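Local coordinates for putative acetoin utilization protein, acetoin dehydrogenase (Thermus thermophilus, PDB 5AWE), which is of unknown function but, combining paired CBS domains with an ACT domain, probably serves as a ligand-sensing regulatory protein, at residues K137-D149 and L197-G210. Sequence-based numbering, arbitrary orientation.
Sequences KLGGLRITVDIPD and LEAAGERVVDVRPG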
# COMPACT_ATOMS: atom_id res chain seq x y z
N LYS A 137 15.34 -17.22 39.76
CA LYS A 137 14.54 -16.25 40.50
C LYS A 137 14.50 -16.54 41.99
O LYS A 137 13.74 -15.91 42.72
CB LYS A 137 13.11 -16.22 39.96
CG LYS A 137 12.92 -15.36 38.73
CD LYS A 137 11.48 -15.44 38.26
CE LYS A 137 11.17 -14.36 37.22
NZ LYS A 137 11.31 -12.99 37.79
N LEU A 138 15.31 -17.49 42.45
CA LEU A 138 15.25 -17.92 43.85
C LEU A 138 16.23 -17.20 44.76
O LEU A 138 16.35 -17.56 45.94
CB LEU A 138 15.49 -19.43 43.95
CG LEU A 138 14.46 -20.32 43.27
CD1 LEU A 138 14.76 -21.76 43.61
CD2 LEU A 138 13.04 -19.93 43.73
N GLY A 139 16.93 -16.20 44.24
CA GLY A 139 17.94 -15.54 45.03
C GLY A 139 19.04 -16.51 45.44
O GLY A 139 19.47 -17.36 44.66
N GLY A 140 19.50 -16.40 46.68
CA GLY A 140 20.61 -17.22 47.11
C GLY A 140 21.90 -16.72 46.50
O GLY A 140 22.07 -15.51 46.31
N LEU A 141 22.81 -17.64 46.18
CA LEU A 141 24.10 -17.27 45.61
C LEU A 141 24.38 -18.00 44.32
O LEU A 141 24.14 -19.20 44.19
CB LEU A 141 25.23 -17.56 46.60
CG LEU A 141 25.33 -16.70 47.86
CD1 LEU A 141 26.68 -16.95 48.55
CD2 LEU A 141 25.20 -15.24 47.47
N ARG A 142 24.90 -17.25 43.35
CA ARG A 142 25.41 -17.83 42.12
C ARG A 142 26.93 -18.01 42.26
O ARG A 142 27.68 -17.04 42.36
CB ARG A 142 25.08 -16.90 40.96
CG ARG A 142 25.60 -17.36 39.61
CD ARG A 142 25.39 -16.25 38.58
NE ARG A 142 25.63 -16.69 37.21
CZ ARG A 142 26.78 -16.52 36.57
NH1 ARG A 142 27.80 -15.94 37.18
NH2 ARG A 142 26.90 -16.91 35.30
N ILE A 143 27.37 -19.26 42.29
CA ILE A 143 28.77 -19.57 42.56
C ILE A 143 29.40 -20.25 41.36
O ILE A 143 28.98 -21.34 40.97
CB ILE A 143 28.90 -20.50 43.80
CG1 ILE A 143 28.25 -19.83 45.02
CG2 ILE A 143 30.37 -20.82 44.09
CD1 ILE A 143 28.22 -20.71 46.26
N THR A 144 30.39 -19.60 40.77
CA THR A 144 31.25 -20.28 39.80
C THR A 144 32.39 -20.93 40.57
O THR A 144 33.10 -20.25 41.31
CB THR A 144 31.85 -19.31 38.78
OG1 THR A 144 30.80 -18.62 38.10
CG2 THR A 144 32.68 -20.08 37.76
N VAL A 145 32.55 -22.24 40.40
CA VAL A 145 33.59 -22.96 41.10
C VAL A 145 34.27 -23.96 40.17
O VAL A 145 33.61 -24.61 39.35
CB VAL A 145 33.01 -23.71 42.33
CG1 VAL A 145 31.76 -24.48 41.93
CG2 VAL A 145 34.04 -24.65 42.91
N ASP A 146 35.59 -24.05 40.30
CA ASP A 146 36.37 -25.00 39.51
C ASP A 146 36.71 -26.21 40.36
O ASP A 146 37.42 -26.10 41.36
CB ASP A 146 37.66 -24.34 39.01
CG ASP A 146 37.41 -23.33 37.91
OD1 ASP A 146 36.35 -23.42 37.25
OD2 ASP A 146 38.27 -22.45 37.71
N ILE A 147 36.21 -27.37 39.95
CA ILE A 147 36.52 -28.61 40.64
C ILE A 147 37.36 -29.47 39.71
O ILE A 147 37.30 -29.31 38.49
CB ILE A 147 35.23 -29.39 41.01
CG1 ILE A 147 34.42 -29.67 39.74
CG2 ILE A 147 34.42 -28.60 42.02
CD1 ILE A 147 33.23 -30.59 39.96
N PRO A 148 38.16 -30.38 40.28
CA PRO A 148 38.98 -31.24 39.41
C PRO A 148 38.03 -32.00 38.50
O PRO A 148 36.91 -32.31 38.90
CB PRO A 148 39.71 -32.16 40.40
CG PRO A 148 39.65 -31.45 41.70
CD PRO A 148 38.35 -30.69 41.71
N ASP A 149 38.46 -32.30 37.28
CA ASP A 149 37.58 -33.03 36.39
C ASP A 149 37.78 -34.54 36.47
O ASP A 149 37.97 -35.21 35.45
CB ASP A 149 37.75 -32.56 34.94
CG ASP A 149 39.06 -33.00 34.32
OD1 ASP A 149 40.09 -33.05 35.03
OD2 ASP A 149 39.06 -33.29 33.10
N LEU A 197 33.49 -24.08 50.85
CA LEU A 197 33.99 -24.65 49.60
C LEU A 197 35.51 -24.63 49.52
O LEU A 197 36.15 -25.65 49.28
CB LEU A 197 33.41 -23.90 48.40
CG LEU A 197 31.98 -24.27 47.98
CD1 LEU A 197 31.46 -23.29 46.95
CD2 LEU A 197 31.97 -25.69 47.42
N GLU A 198 36.11 -23.46 49.73
CA GLU A 198 37.54 -23.35 49.51
C GLU A 198 38.30 -23.80 50.74
O GLU A 198 39.39 -24.36 50.62
CB GLU A 198 37.92 -21.92 49.13
CG GLU A 198 37.69 -20.90 50.22
CD GLU A 198 38.39 -19.59 49.92
OE1 GLU A 198 38.30 -19.12 48.77
OE2 GLU A 198 39.04 -19.04 50.84
N ALA A 199 37.73 -23.56 51.92
CA ALA A 199 38.25 -24.15 53.15
C ALA A 199 38.31 -25.67 53.00
O ALA A 199 39.17 -26.32 53.59
CB ALA A 199 37.36 -23.77 54.33
N ALA A 200 37.40 -26.21 52.21
CA ALA A 200 37.45 -27.62 51.84
C ALA A 200 38.35 -27.81 50.62
O ALA A 200 38.29 -28.84 49.95
CB ALA A 200 36.05 -28.14 51.54
N GLY A 201 39.16 -26.80 50.32
CA GLY A 201 40.13 -26.90 49.24
C GLY A 201 39.59 -26.74 47.82
O GLY A 201 40.30 -27.01 46.85
N GLU A 202 38.34 -26.32 47.69
CA GLU A 202 37.76 -26.11 46.37
C GLU A 202 38.18 -24.74 45.83
O GLU A 202 38.50 -23.84 46.61
CB GLU A 202 36.24 -26.22 46.44
CG GLU A 202 35.61 -26.92 45.25
CD GLU A 202 35.95 -28.40 45.20
OE1 GLU A 202 36.67 -28.81 44.27
OE2 GLU A 202 35.49 -29.15 46.09
N ARG A 203 38.17 -24.59 44.51
CA ARG A 203 38.69 -23.38 43.89
C ARG A 203 37.58 -22.43 43.46
O ARG A 203 37.02 -22.56 42.37
CB ARG A 203 39.54 -23.75 42.67
CG ARG A 203 40.48 -22.65 42.23
CD ARG A 203 41.22 -22.99 40.94
NE ARG A 203 41.29 -21.89 39.98
CZ ARG A 203 40.99 -20.62 40.22
NH1 ARG A 203 40.57 -20.22 41.42
NH2 ARG A 203 41.09 -19.71 39.25
N VAL A 204 37.26 -21.45 44.31
CA VAL A 204 36.10 -20.61 44.11
C VAL A 204 36.40 -19.40 43.22
O VAL A 204 37.10 -18.48 43.63
CB VAL A 204 35.53 -20.10 45.46
CG1 VAL A 204 34.34 -19.18 45.23
CG2 VAL A 204 35.12 -21.29 46.33
N VAL A 205 35.87 -19.43 42.01
CA VAL A 205 36.19 -18.42 41.00
C VAL A 205 35.52 -17.08 41.29
O VAL A 205 36.19 -16.04 41.31
CB VAL A 205 35.79 -18.90 39.59
CG1 VAL A 205 36.19 -17.86 38.56
CG2 VAL A 205 36.46 -20.23 39.29
N ASP A 206 34.21 -17.09 41.50
CA ASP A 206 33.51 -15.86 41.88
C ASP A 206 32.13 -16.10 42.48
O ASP A 206 31.57 -17.19 42.39
CB ASP A 206 33.39 -14.93 40.68
CG ASP A 206 32.15 -15.20 39.87
OD1 ASP A 206 31.92 -16.38 39.52
OD2 ASP A 206 31.40 -14.25 39.59
N VAL A 207 31.58 -15.05 43.10
CA VAL A 207 30.31 -15.15 43.81
C VAL A 207 29.47 -13.88 43.68
O VAL A 207 29.92 -12.78 43.99
CB VAL A 207 30.55 -15.42 45.31
CG1 VAL A 207 29.21 -15.49 46.04
CG2 VAL A 207 31.34 -16.70 45.49
N ARG A 208 28.23 -14.05 43.22
CA ARG A 208 27.28 -12.95 43.23
C ARG A 208 25.89 -13.44 43.63
O ARG A 208 25.64 -14.64 43.69
CB ARG A 208 27.22 -12.27 41.86
CG ARG A 208 27.15 -13.21 40.68
CD ARG A 208 28.46 -13.15 39.92
NE ARG A 208 28.32 -12.44 38.65
CZ ARG A 208 28.29 -11.12 38.52
NH1 ARG A 208 28.16 -10.58 37.32
NH2 ARG A 208 28.38 -10.35 39.60
N PRO A 209 24.98 -12.50 43.94
CA PRO A 209 23.60 -12.81 44.35
C PRO A 209 22.82 -13.58 43.28
O PRO A 209 22.92 -13.28 42.09
CB PRO A 209 22.99 -11.43 44.61
CG PRO A 209 24.16 -10.58 44.96
CD PRO A 209 25.26 -11.06 44.07
N GLY A 210 22.06 -14.57 43.72
CA GLY A 210 21.22 -15.32 42.81
C GLY A 210 20.39 -14.41 41.91
O GLY A 210 20.34 -14.67 40.69
OXT GLY A 210 19.79 -13.45 42.42
O HOH W 1 29.24 -16.17 40.16
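Thr144 O takes two backbone N-H groups of the strand 203-209: Val205 N at 3.0 Å, tilted 27° from the carbonyl plane, and, weakly, Asp206 N. Both residues thus face Thr144, a classic beta bulge that shifts the antiparallel register by one. The Asp206 side chain crosses that of Thr144 at a slant, its CG between backbone N and carbonyl carbon (chi1 88°), which brings OD1 within 2.9 Å of Thr144 OG1 in a weak hydrogen bond. A water 2.8 Å from Arg142 O can donate to it, and weakly to Asp206 OD1, though more acceptors than protons are in its reach; it probably links the strands beside the bulge. Arg142 and Arg208 run side by side with guanidinium planes 74° apart, NH1 of Arg142 standing at the edge of the Arg208 group; Arg142 NE is paired with Glu95 of the second subunit, which probably offsets the like charges. Strands 141-148 and 203-209 are the first and last of the βαββαβ (ferredoxin-like) ACT fold, neighbours in its 2-3-1-4 antiparallel sheet. On the sheet face toward the helices, Ile143 CG2 meets Leu197 CD1 tip to tip at 3.9 Å, and Met157 of helix 153-158 also packs on Leu197. Glu202, bent at chi2, lays CG against Val145 CG2 at 3.6 Å and OE1 beside Ile147 CG2; an alanine here would probably open a gap between these two side chains and Met157. On the other face Asp146 OD2 lies over the guanidinium of Arg203, a long, purely electrostatic pairing, while the stronger salt-bridge partner of Asp146 OD2 is Arg180. Val205 CG2 presses on the same carboxylate, 3.3 Å from Asp146 OD2.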